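PDB 4OIT: LysM domain protein from Mycobacterium smegmatis, which binds mannose as a bacterial lectin of the beta-prism II fold and forms a domain-swapped dimer. Local coordinates for residues Q51-A56 with F64-A69. Numbering follows the deposited sequence.
With BMA (beta-D-mannopyranose), chain I.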
loop_
_atom_site.group_PDB
_atom_site.type_symbol
_atom_site.label_atom_id
_atom_site.label_comp_id
_atom_site.label_asym_id
_atom_site.label_seq_id
_atom_site.Cartn_x
_atom_site.Cartn_y
_atom_site.Cartn_z
ATOM N N GLN B 51 -12.741 0.343 -2.148
ATOM C CA GLN B 51 -11.762 0.961 -1.243
ATOM C C GLN B 51 -10.364 0.330 -1.333
ATOM O O GLN B 51 -9.543 0.505 -0.433
ATOM C CB GLN B 51 -12.273 0.911 0.201
ATOM C CG GLN B 51 -13.662 1.502 0.380
ATOM C CD GLN B 51 -14.094 1.585 1.833
ATOM O OE1 GLN B 51 -13.292 1.405 2.748
ATOM N NE2 GLN B 51 -15.374 1.861 2.050
ATOM N N ASP B 52 -10.107 -0.401 -2.416
ATOM C CA ASP B 52 -8.768 -0.926 -2.740
ATOM C C ASP B 52 -8.164 -1.868 -1.688
ATOM O O ASP B 52 -6.939 -1.970 -1.576
ATOM C CB ASP B 52 -7.794 0.230 -2.998
ATOM C CG ASP B 52 -8.293 1.186 -4.056
ATOM O OD1 ASP B 52 -8.669 0.716 -5.151
ATOM O OD2 ASP B 52 -8.300 2.408 -3.795
ATOM N N VAL B 53 -9.014 -2.558 -0.933
ATOM C CA VAL B 53 -8.541 -3.508 0.072
ATOM C C VAL B 53 -7.922 -4.702 -0.651
ATOM O O VAL B 53 -8.563 -5.303 -1.510
ATOM C CB VAL B 53 -9.679 -3.981 1.000
ATOM C CG1 VAL B 53 -9.191 -5.049 1.972
ATOM C CG2 VAL B 53 -10.263 -2.804 1.768
ATOM N N VAL B 54 -6.676 -5.029 -0.308
ATOM C CA VAL B 54 -5.960 -6.147 -0.946
ATOM C C VAL B 54 -5.603 -7.297 -0.002
ATOM O O VAL B 54 -5.211 -8.372 -0.458
ATOM C CB VAL B 54 -4.682 -5.681 -1.678
ATOM C CG1 VAL B 54 -5.053 -4.768 -2.837
ATOM C CG2 VAL B 54 -3.702 -5.001 -0.725
ATOM N N ARG B 55 -5.719 -7.073 1.303
ATOM C CA ARG B 55 -5.584 -8.158 2.271
ATOM C C ARG B 55 -6.378 -7.877 3.539
ATOM O O ARG B 55 -6.696 -6.728 3.850
ATOM C CB ARG B 55 -4.113 -8.427 2.609
ATOM C CG ARG B 55 -3.444 -7.378 3.483
ATOM C CD ARG B 55 -2.033 -7.807 3.858
ATOM N NE ARG B 55 -1.351 -6.805 4.677
ATOM C CZ ARG B 55 -0.834 -5.666 4.217
ATOM N NH1 ARG B 55 -0.914 -5.348 2.927
ATOM N NH2 ARG B 55 -0.235 -4.833 5.059
ATOM N N ALA B 56 -6.687 -8.951 4.256
ATOM C CA ALA B 56 -7.387 -8.881 5.530
ATOM C C ALA B 56 -6.654 -9.789 6.504
ATOM O O ALA B 56 -6.871 -11.003 6.515
ATOM C CB ALA B 56 -8.836 -9.314 5.366
ATOM N N PHE B 64 -7.852 -7.601 13.922
ATOM C CA PHE B 64 -8.172 -8.059 12.569
ATOM C C PHE B 64 -8.469 -6.830 11.714
ATOM O O PHE B 64 -9.338 -6.034 12.054
ATOM C CB PHE B 64 -9.356 -9.031 12.594
ATOM C CG PHE B 64 -9.821 -9.473 11.229
ATOM C CD1 PHE B 64 -8.915 -9.912 10.271
ATOM C CD2 PHE B 64 -11.174 -9.477 10.913
ATOM C CE1 PHE B 64 -9.348 -10.326 9.022
ATOM C CE2 PHE B 64 -11.612 -9.892 9.665
ATOM C CZ PHE B 64 -10.698 -10.316 8.719
ATOM N N VAL B 65 -7.739 -6.686 10.610
ATOM C CA VAL B 65 -7.675 -5.425 9.876
ATOM C C VAL B 65 -7.672 -5.628 8.363
ATOM O O VAL B 65 -6.893 -6.420 7.840
ATOM C CB VAL B 65 -6.391 -4.651 10.237
ATOM C CG1 VAL B 65 -6.310 -3.337 9.472
ATOM C CG2 VAL B 65 -6.314 -4.392 11.735
ATOM N N LEU B 66 -8.535 -4.888 7.671
ATOM C CA LEU B 66 -8.499 -4.806 6.213
ATOM C C LEU B 66 -7.552 -3.682 5.811
ATOM O O LEU B 66 -7.735 -2.538 6.231
ATOM C CB LEU B 66 -9.895 -4.537 5.637
ATOM C CG LEU B 66 -10.769 -5.757 5.337
ATOM C CD1 LEU B 66 -11.010 -6.599 6.580
ATOM C CD2 LEU B 66 -12.090 -5.311 4.730
ATOM N N TYR B 67 -6.546 -4.008 5.003
ATOM C CA TYR B 67 -5.586 -3.016 4.517
ATOM C C TYR B 67 -5.765 -2.761 3.031
ATOM O O TYR B 67 -6.137 -3.660 2.279
ATOM C CB TYR B 67 -4.150 -3.478 4.762
ATOM C CG TYR B 67 -3.681 -3.305 6.183
ATOM C CD1 TYR B 67 -3.226 -2.074 6.641
ATOM C CD2 TYR B 67 -3.683 -4.374 7.066
ATOM C CE1 TYR B 67 -2.789 -1.912 7.943
ATOM C CE2 TYR B 67 -3.249 -4.223 8.369
ATOM C CZ TYR B 67 -2.803 -2.993 8.802
ATOM O OH TYR B 67 -2.371 -2.842 10.095
ATOM N N THR B 68 -5.485 -1.531 2.617
ATOM C CA THR B 68 -5.517 -1.168 1.207
ATOM C C THR B 68 -4.171 -1.474 0.582
ATOM O O THR B 68 -3.192 -1.741 1.283
ATOM C CB THR B 68 -5.812 0.328 0.984
ATOM O OG1 THR B 68 -4.685 1.113 1.395
ATOM C CG2 THR B 68 -7.056 0.762 1.752
ATOM N N ALA B 69 -4.131 -1.433 -0.743
ATOM C CA ALA B 69 -2.871 -1.529 -1.466
ATOM C C ALA B 69 -2.200 -0.170 -1.455
ATOM O O ALA B 69 -2.844 0.854 -1.208
ATOM C CB ALA B 69 -3.098 -1.974 -2.898
HETATM C C1 BMA I . -3.935 -0.241 15.302
HETATM C C2 BMA I . -2.900 -1.346 15.045
HETATM C C3 BMA I . -2.526 -1.263 13.572
HETATM C C4 BMA I . -3.738 -1.182 12.643
HETATM C C5 BMA I . -4.816 -0.162 13.034
HETATM C C6 BMA I . -6.114 -0.667 12.417
HETATM O O1 BMA I . -4.476 -0.091 16.649
HETATM O O2 BMA I . -3.455 -2.654 15.353
HETATM O O3 BMA I . -1.730 -2.403 13.199
HETATM O O4 BMA I . -3.280 -0.807 11.330
HETATM O O5 BMA I . -5.057 0.041 14.438
HETATM O O6 BMA I . -6.977 0.435 12.132
#
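The meeting of Arg55 and Tyr67 is set by two torsions: Arg55 CG sits between its own backbone N and carbonyl carbon (chi1 73°), and Tyr67 CG lies anti to its carbonyl carbon (chi1 -78°). The extended arginine chain lays the guanidinium over Tyr67 CB, with NH2 above the rim of the ring, 3.9 Å from CG of Tyr67; the two planes differ by 15°, nearly parallel. Val65 CG1 lies over the opposite face, also toward the rim. At its far end Tyr67 OH accepts a bond from O4 of beta-D-mannopyranose (2.5 Å, unusually short, so its exact length is doubtful) and a longer one from O3.

The register slips by one between Val53 and Arg55, a classic beta bulge in which Val54 and Arg55 both face Tyr67: Val54 N bonds to Tyr67 O at 3.0 Å and Tyr67 N to Arg55 O. Beyond the bulge Ala69 N reaches Asp52 O at 3.0 Å. On the other face Ala56 CB packs against Leu66 CD1 (3.7 Å) and Phe64 CE1, while Ala56 O lies in the plane of the Phe64 ring at its edge, 3.6 Å from Phe64 CE1.

Gln59, Asp61 and Asn63 complete the sugar site in hairpin 53-58/64-68. Leu28 and Leu34, from strands 24-28 and 34-38, cover its apolar face, and Val65 to Tyr67 pair antiparallel with a strand of the second subunit, continuing the sheet across the dimer.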